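PDB 5X32: N-acylglucosamine 2-epimerase from Marinomonas mediterranea, which catalyses the reversible isomerisation of D-mannose to D-fructose, also accepts D-lyxose less efficiently, and does not use D-glucose. Local coordinates for residues 173-184 with 195-206. Sequence-based numbering, arbitrary orientation.
Sequences QNANMHMCEALM and YLDRAKLLAKNI. With PO4 (phosphate ion), chain C.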
ATOM      1  N   GLN A 173      -1.423  13.817   1.411  1.00 54.87           N
ATOM      2  CA  GLN A 173      -0.621  12.982   2.283  1.00 56.54           C
ATOM      3  C   GLN A 173      -0.255  11.642   1.630  1.00 52.46           C
ATOM      4  O   GLN A 173       0.821  11.090   1.865  1.00 51.88           O
ATOM      5  CB  GLN A 173      -1.384  12.731   3.582  1.00 60.80           C
ATOM      6  CG  GLN A 173      -0.793  11.617   4.387  1.00 58.95           C
ATOM      7  CD  GLN A 173      -1.483  10.306   4.158  1.00 55.78           C
ATOM      8  OE1 GLN A 173      -2.642  10.252   3.751  1.00 62.43           O
ATOM      9  NE2 GLN A 173      -0.767   9.234   4.395  1.00 56.57           N
ATOM     10  N   ASN A 174      -1.178  11.121   0.829  1.00 56.60           N
ATOM     11  CA  ASN A 174      -1.104   9.771   0.264  1.00 56.73           C
ATOM     12  C   ASN A 174       0.168   9.433  -0.516  1.00 54.66           C
ATOM     13  O   ASN A 174       0.825   8.382  -0.304  1.00 50.52           O
ATOM     14  CB  ASN A 174      -2.299   9.570  -0.649  1.00 65.43           C
ATOM     15  CG  ASN A 174      -3.180   8.460  -0.183  1.00 70.88           C
ATOM     16  OD1 ASN A 174      -2.773   7.664   0.661  1.00 71.00           O
ATOM     17  ND2 ASN A 174      -4.403   8.402  -0.702  1.00 81.03           N
ATOM     18  N   ALA A 175       0.509  10.332  -1.427  1.00 48.96           N
ATOM     19  CA  ALA A 175       1.692  10.140  -2.231  1.00 57.36           C
ATOM     20  C   ALA A 175       2.909  10.095  -1.305  1.00 55.05           C
ATOM     21  O   ALA A 175       3.807   9.275  -1.483  1.00 51.54           O
ATOM     22  CB  ALA A 175       1.824  11.253  -3.289  1.00 49.77           C
ATOM     23  N   ASN A 176       2.924  10.944  -0.288  1.00 49.32           N
ATOM     24  CA  ASN A 176       4.054  10.942   0.639  1.00 52.50           C
ATOM     25  C   ASN A 176       4.124   9.697   1.523  1.00 49.33           C
ATOM     26  O   ASN A 176       5.212   9.206   1.839  1.00 49.60           O
ATOM     27  CB  ASN A 176       4.036  12.221   1.466  1.00 48.70           C
ATOM     28  CG  ASN A 176       4.183  13.450   0.593  1.00 52.75           C
ATOM     29  OD1 ASN A 176       5.263  13.715   0.065  1.00 57.33           O
ATOM     30  ND2 ASN A 176       3.099  14.195   0.417  1.00 54.36           N
ATOM     31  N   MET A 177       2.975   9.160   1.895  1.00 45.33           N
ATOM     32  CA  MET A 177       2.965   7.921   2.655  1.00 51.70           C
ATOM     33  C   MET A 177       3.592   6.784   1.855  1.00 51.12           C
ATOM     34  O   MET A 177       4.574   6.137   2.277  1.00 50.77           O
ATOM     35  CB  MET A 177       1.541   7.557   3.044  1.00 55.07           C
ATOM     36  CG  MET A 177       1.429   6.418   4.042  1.00 56.49           C
ATOM     37  SD  MET A 177      -0.298   5.986   4.376  1.00 65.74           S
ATOM     38  CE  MET A 177      -0.833   5.528   2.716  1.00 58.35           C
ATOM     39  N   HIS A 178       3.045   6.554   0.670  1.00 56.81           N
ATOM     40  CA  HIS A 178       3.545   5.439  -0.133  1.00 53.03           C
ATOM     41  C   HIS A 178       4.972   5.700  -0.595  1.00 56.34           C
ATOM     42  O   HIS A 178       5.760   4.766  -0.807  1.00 53.90           O
ATOM     43  CB  HIS A 178       2.602   5.192  -1.291  1.00 49.44           C
ATOM     44  CG  HIS A 178       1.406   4.391  -0.901  1.00 54.29           C
ATOM     45  ND1 HIS A 178       1.504   3.099  -0.429  1.00 58.12           N
ATOM     46  CD2 HIS A 178       0.096   4.722  -0.825  1.00 56.25           C
ATOM     47  CE1 HIS A 178       0.297   2.648  -0.138  1.00 57.38           C
ATOM     48  NE2 HIS A 178      -0.576   3.615  -0.367  1.00 61.12           N
ATOM     49  N   MET A 179       5.304   6.977  -0.739  1.00 46.93           N
ATOM     50  CA  MET A 179       6.653   7.346  -1.077  1.00 47.75           C
ATOM     51  C   MET A 179       7.617   6.936   0.021  1.00 53.90           C
ATOM     52  O   MET A 179       8.647   6.321  -0.265  1.00 57.78           O
ATOM     53  CB  MET A 179       6.734   8.839  -1.341  1.00 57.60           C
ATOM     54  CG  MET A 179       8.016   9.248  -2.005  1.00 62.86           C
ATOM     55  SD  MET A 179       8.202   8.477  -3.618  1.00 70.25           S
ATOM     56  CE  MET A 179       9.997   8.395  -3.642  1.00 63.78           C
ATOM     57  N   CYS A 180       7.233   7.212   1.269  1.00 51.95           N
ATOM     58  CA  CYS A 180       8.013   6.830   2.434  1.00 49.69           C
ATOM     59  C   CYS A 180       8.245   5.342   2.468  1.00 50.14           C
ATOM     60  O   CYS A 180       9.384   4.867   2.624  1.00 53.77           O
ATOM     61  CB  CYS A 180       7.287   7.267   3.711  1.00 53.33           C
ATOM     62  SG  CYS A 180       7.907   6.490   5.236  1.00 55.05           S
ATOM     63  N   GLU A 181       7.165   4.605   2.246  1.00 51.98           N
ATOM     64  CA  GLU A 181       7.241   3.154   2.202  1.00 52.35           C
ATOM     65  C   GLU A 181       8.195   2.638   1.126  1.00 59.70           C
ATOM     66  O   GLU A 181       9.052   1.759   1.376  1.00 62.49           O
ATOM     67  CB  GLU A 181       5.862   2.602   1.930  1.00 55.25           C
ATOM     68  CG  GLU A 181       5.861   1.156   1.532  1.00 59.82           C
ATOM     69  CD  GLU A 181       4.595   0.766   0.786  1.00 67.93           C
ATOM     70  OE1 GLU A 181       3.932   1.665   0.202  1.00 70.25           O
ATOM     71  OE2 GLU A 181       4.271  -0.447   0.775  1.00 68.05           O
ATOM     72  N   ALA A 182       8.067   3.232  -0.061  1.00 54.86           N
ATOM     73  CA  ALA A 182       8.826   2.805  -1.216  1.00 57.09           C
ATOM     74  C   ALA A 182      10.295   3.016  -0.947  1.00 59.24           C
ATOM     75  O   ALA A 182      11.123   2.137  -1.218  1.00 58.14           O
ATOM     76  CB  ALA A 182       8.391   3.577  -2.460  1.00 57.28           C
ATOM     77  N   LEU A 183      10.607   4.168  -0.365  1.00 55.12           N
ATOM     78  CA  LEU A 183      11.996   4.515  -0.080  1.00 60.05           C
ATOM     79  C   LEU A 183      12.601   3.622   1.007  1.00 66.94           C
ATOM     80  O   LEU A 183      13.814   3.367   0.968  1.00 67.05           O
ATOM     81  CB  LEU A 183      12.109   5.978   0.307  1.00 60.80           C
ATOM     82  CG  LEU A 183      11.823   6.885  -0.887  1.00 64.57           C
ATOM     83  CD1 LEU A 183      11.737   8.317  -0.428  1.00 61.27           C
ATOM     84  CD2 LEU A 183      12.895   6.732  -1.941  1.00 61.97           C
ATOM     85  N   MET A 184      11.791   3.152   1.969  1.00 54.48           N
ATOM     86  CA  MET A 184      12.300   2.107   2.867  1.00 53.82           C
ATOM     87  C   MET A 184      12.636   0.809   2.120  1.00 62.40           C
ATOM     88  O   MET A 184      13.654   0.153   2.401  1.00 60.06           O
ATOM     89  CB  MET A 184      11.301   1.796   3.963  1.00 54.78           C
ATOM     90  CG  MET A 184      11.248   2.852   5.039  1.00 65.14           C
ATOM     91  SD  MET A 184       9.966   2.491   6.233  1.00 67.33           S
ATOM     92  CE  MET A 184      10.634   0.981   6.854  1.00 52.18           C
ATOM     93  N   TYR A 195      18.066   7.198   0.735  1.00 62.99           N
ATOM     94  CA  TYR A 195      16.680   6.825   0.687  1.00 64.79           C
ATOM     95  C   TYR A 195      16.054   6.750   2.069  1.00 69.41           C
ATOM     96  O   TYR A 195      14.971   7.294   2.298  1.00 66.28           O
ATOM     97  CB  TYR A 195      16.557   5.491  -0.027  1.00 64.17           C
ATOM     98  CG  TYR A 195      17.049   5.507  -1.455  1.00 65.05           C
ATOM     99  CD1 TYR A 195      16.789   6.591  -2.286  1.00 63.49           C
ATOM    100  CD2 TYR A 195      17.759   4.431  -1.979  1.00 63.53           C
ATOM    101  CE1 TYR A 195      17.219   6.600  -3.595  1.00 62.84           C
ATOM    102  CE2 TYR A 195      18.189   4.432  -3.284  1.00 62.36           C
ATOM    103  CZ  TYR A 195      17.916   5.517  -4.092  1.00 64.47           C
ATOM    104  OH  TYR A 195      18.337   5.518  -5.405  1.00 66.23           O
ATOM    105  N   LEU A 196      16.751   6.099   2.996  1.00 70.26           N
ATOM    106  CA  LEU A 196      16.272   6.008   4.367  1.00 64.18           C
ATOM    107  C   LEU A 196      16.131   7.404   4.946  1.00 66.00           C
ATOM    108  O   LEU A 196      15.178   7.675   5.686  1.00 68.54           O
ATOM    109  CB  LEU A 196      17.196   5.139   5.221  1.00 62.01           C
ATOM    110  CG  LEU A 196      16.811   4.996   6.694  1.00 71.68           C
ATOM    111  CD1 LEU A 196      15.374   4.538   6.840  1.00 73.21           C
ATOM    112  CD2 LEU A 196      17.736   4.003   7.381  1.00 74.49           C
ATOM    113  N   ASP A 197      17.050   8.305   4.598  1.00 61.63           N
ATOM    114  CA  ASP A 197      16.965   9.659   5.140  1.00 65.68           C
ATOM    115  C   ASP A 197      15.732  10.391   4.598  1.00 66.47           C
ATOM    116  O   ASP A 197      15.026  11.113   5.335  1.00 64.63           O
ATOM    117  CB  ASP A 197      18.236  10.442   4.827  1.00 69.08           C
ATOM    118  CG  ASP A 197      19.432   9.957   5.639  1.00 82.74           C
ATOM    119  OD1 ASP A 197      19.221   9.261   6.660  1.00 81.16           O
ATOM    120  OD2 ASP A 197      20.586  10.238   5.233  1.00 87.24           O
ATOM    121  N   ARG A 198      15.419  10.155   3.330  1.00 65.66           N
ATOM    122  CA  ARG A 198      14.229  10.785   2.764  1.00 68.97           C
ATOM    123  C   ARG A 198      12.951  10.172   3.398  1.00 68.41           C
ATOM    124  O   ARG A 198      11.989  10.888   3.719  1.00 60.65           O
ATOM    125  CB  ARG A 198      14.233  10.652   1.237  1.00 60.60           C
ATOM    126  CG  ARG A 198      13.052  11.286   0.550  1.00 64.19           C
ATOM    127  CD  ARG A 198      12.852  12.730   0.947  1.00 68.01           C
ATOM    128  NE  ARG A 198      14.021  13.567   0.689  1.00 71.33           N
ATOM    129  CZ  ARG A 198      14.231  14.216  -0.454  1.00 75.56           C
ATOM    130  NH1 ARG A 198      13.368  14.113  -1.455  1.00 73.26           N
ATOM    131  NH2 ARG A 198      15.314  14.955  -0.613  1.00 74.99           N
ATOM    132  N   ALA A 199      12.952   8.855   3.596  1.00 65.34           N
ATOM    133  CA  ALA A 199      11.810   8.201   4.213  1.00 60.72           C
ATOM    134  C   ALA A 199      11.569   8.795   5.580  1.00 62.21           C
ATOM    135  O   ALA A 199      10.434   9.144   5.913  1.00 60.26           O
ATOM    136  CB  ALA A 199      12.026   6.700   4.324  1.00 60.22           C
ATOM    137  N   LYS A 200      12.631   8.971   6.361  1.00 62.90           N
ATOM    138  CA  LYS A 200      12.432   9.512   7.704  1.00 60.62           C
ATOM    139  C   LYS A 200      11.974  10.967   7.705  1.00 57.46           C
ATOM    140  O   LYS A 200      11.197  11.382   8.585  1.00 57.33           O
ATOM    141  CB  LYS A 200      13.696   9.338   8.532  1.00 54.99           C
ATOM    142  CG  LYS A 200      14.207   7.913   8.519  1.00 63.63           C
ATOM    143  CD  LYS A 200      15.413   7.752   9.411  1.00 70.41           C
ATOM    144  CE  LYS A 200      15.238   8.579  10.665  1.00 61.15           C
ATOM    145  NZ  LYS A 200      16.064   8.081  11.786  1.00 67.48           N
ATOM    146  N   LEU A 201      12.425  11.728   6.712  1.00 58.78           N
ATOM    147  CA  LEU A 201      11.993  13.122   6.585  1.00 59.48           C
ATOM    148  C   LEU A 201      10.497  13.217   6.254  1.00 61.04           C
ATOM    149  O   LEU A 201       9.774  14.055   6.808  1.00 55.85           O
ATOM    150  CB  LEU A 201      12.816  13.842   5.518  1.00 61.19           C
ATOM    151  CG  LEU A 201      12.478  15.314   5.255  1.00 63.69           C
ATOM    152  CD1 LEU A 201      12.420  16.123   6.529  1.00 50.92           C
ATOM    153  CD2 LEU A 201      13.441  15.941   4.250  1.00 61.75           C
ATOM    154  N   LEU A 202      10.048  12.357   5.341  1.00 62.21           N
ATOM    155  CA  LEU A 202       8.644  12.289   4.963  1.00 57.77           C
ATOM    156  C   LEU A 202       7.808  11.879   6.170  1.00 59.51           C
ATOM    157  O   LEU A 202       6.752  12.473   6.461  1.00 56.25           O
ATOM    158  CB  LEU A 202       8.453  11.311   3.802  1.00 56.76           C
ATOM    159  CG  LEU A 202       9.111  11.757   2.500  1.00 58.90           C
ATOM    160  CD1 LEU A 202       9.030  10.694   1.416  1.00 57.54           C
ATOM    161  CD2 LEU A 202       8.469  13.052   2.038  1.00 61.94           C
ATOM    162  N   ALA A 203       8.290  10.850   6.864  1.00 59.97           N
ATOM    163  CA  ALA A 203       7.638  10.374   8.078  1.00 58.64           C
ATOM    164  C   ALA A 203       7.456  11.520   9.050  1.00 58.66           C
ATOM    165  O   ALA A 203       6.344  11.747   9.519  1.00 58.57           O
ATOM    166  CB  ALA A 203       8.443   9.250   8.728  1.00 58.42           C
ATOM    167  N   LYS A 204       8.535  12.262   9.319  1.00 56.85           N
ATOM    168  CA  LYS A 204       8.471  13.384  10.259  1.00 61.28           C
ATOM    169  C   LYS A 204       7.470  14.435   9.798  1.00 62.85           C
ATOM    170  O   LYS A 204       6.668  14.946  10.600  1.00 58.05           O
ATOM    171  CB  LYS A 204       9.840  14.041  10.452  1.00 66.31           C
ATOM    172  CG  LYS A 204       9.789  15.265  11.381  1.00 59.77           C
ATOM    173  CD  LYS A 204      11.032  15.420  12.236  1.00 63.61           C
ATOM    174  CE  LYS A 204      10.917  14.607  13.513  1.00 73.02           C
ATOM    175  NZ  LYS A 204      12.201  14.354  14.212  1.00 73.45           N
ATOM    176  N   ASN A 205       7.572  14.805   8.522  1.00 55.53           N
ATOM    177  CA  ASN A 205       6.748  15.874   7.974  1.00 58.85           C
ATOM    178  C   ASN A 205       5.257  15.607   7.920  1.00 62.09           C
ATOM    179  O   ASN A 205       4.444  16.531   8.079  1.00 64.50           O
ATOM    180  CB  ASN A 205       7.256  16.244   6.597  1.00 58.34           C
ATOM    181  CG  ASN A 205       8.415  17.175   6.688  1.00 64.82           C
ATOM    182  OD1 ASN A 205       8.384  18.087   7.515  1.00 57.99           O
ATOM    183  ND2 ASN A 205       9.450  16.964   5.872  1.00 65.57           N
ATOM    184  N   ILE A 206       4.895  14.344   7.738  1.00 55.91           N
ATOM    185  CA  ILE A 206       3.493  13.993   7.640  1.00 54.46           C
ATOM    186  C   ILE A 206       2.971  13.702   9.045  1.00 56.64           C
ATOM    187  O   ILE A 206       1.956  14.267   9.481  1.00 53.42           O
ATOM    188  CB  ILE A 206       3.275  12.784   6.703  1.00 58.06           C
ATOM    189  CG1 ILE A 206       3.660  13.154   5.272  1.00 54.61           C
ATOM    190  CG2 ILE A 206       1.833  12.335   6.748  1.00 52.97           C
ATOM    191  CD1 ILE A 206       2.748  14.185   4.678  1.00 59.00           C
TER
HETATM  192  P   PO4 C 401      -3.826   3.791  -0.307  1.00 84.04           P
HETATM  193  O1  PO4 C 401      -3.512   5.269  -0.384  1.00 72.41           O
HETATM  194  O2  PO4 C 401      -5.324   3.609  -0.119  1.00 73.69           O
HETATM  195  O3  PO4 C 401      -3.119   3.096   0.846  1.00 69.96           O
HETATM  196  O4  PO4 C 401      -3.339   3.188  -1.601  1.00 72.61           O
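Gln-173 starts the contact with its CG, 3.6 Å from CG2 of Ile-206, the side chains crossing at about a right angle. One turn on, Asn-176 lays its CB against CG1 and CD1 of Ile-206, while its OD1, hydrogen-bonded to the backbone N of Tyr-156, passes 3.8 Å from CD2 of Leu-202. The His-178 ring has no contact with segment 195-206: NE2 donates to O3 of a phosphate ion at 2.9 Å, and ND1 donates almost straight (170°) to OE1 of Glu-181, an oxygen close to the imidazole plane. A leucine in its place would probably leave Glu-181 OE1 without the ND1 hydrogen bond and the phosphate with that from Tyr-113 but not the one from NE2. Helices 173-190 and 193-212 form an antiparallel hairpin of this epimerase family's (α/α)6 barrel; the axes of segments 173-184 and 195-206 approach to 8.2 Å at 154°. CG of Met-179 meets CD1 of Leu-202, whose side chain is a knob among Asn-176, Met-179, Cys-180 and Leu-183. The CA atoms of Cys-180 and Ala-199 lie 4.4 Å apart, an approach the small alanine permits. Leu-183 is the reciprocal knob, among Tyr-195, Arg-198, Ala-199 and Leu-202; with CG anti to its carbonyl carbon (chi1 -69°), CD1 runs beside the aliphatic part of Arg-198, whose guanidinium turns away to a salt bridge with Glu-145, and CD2 reaches CD1 of Tyr-195 at 3.9 Å. Last, CG of Met-184 rests 4.0 Å from CB of Ala-199.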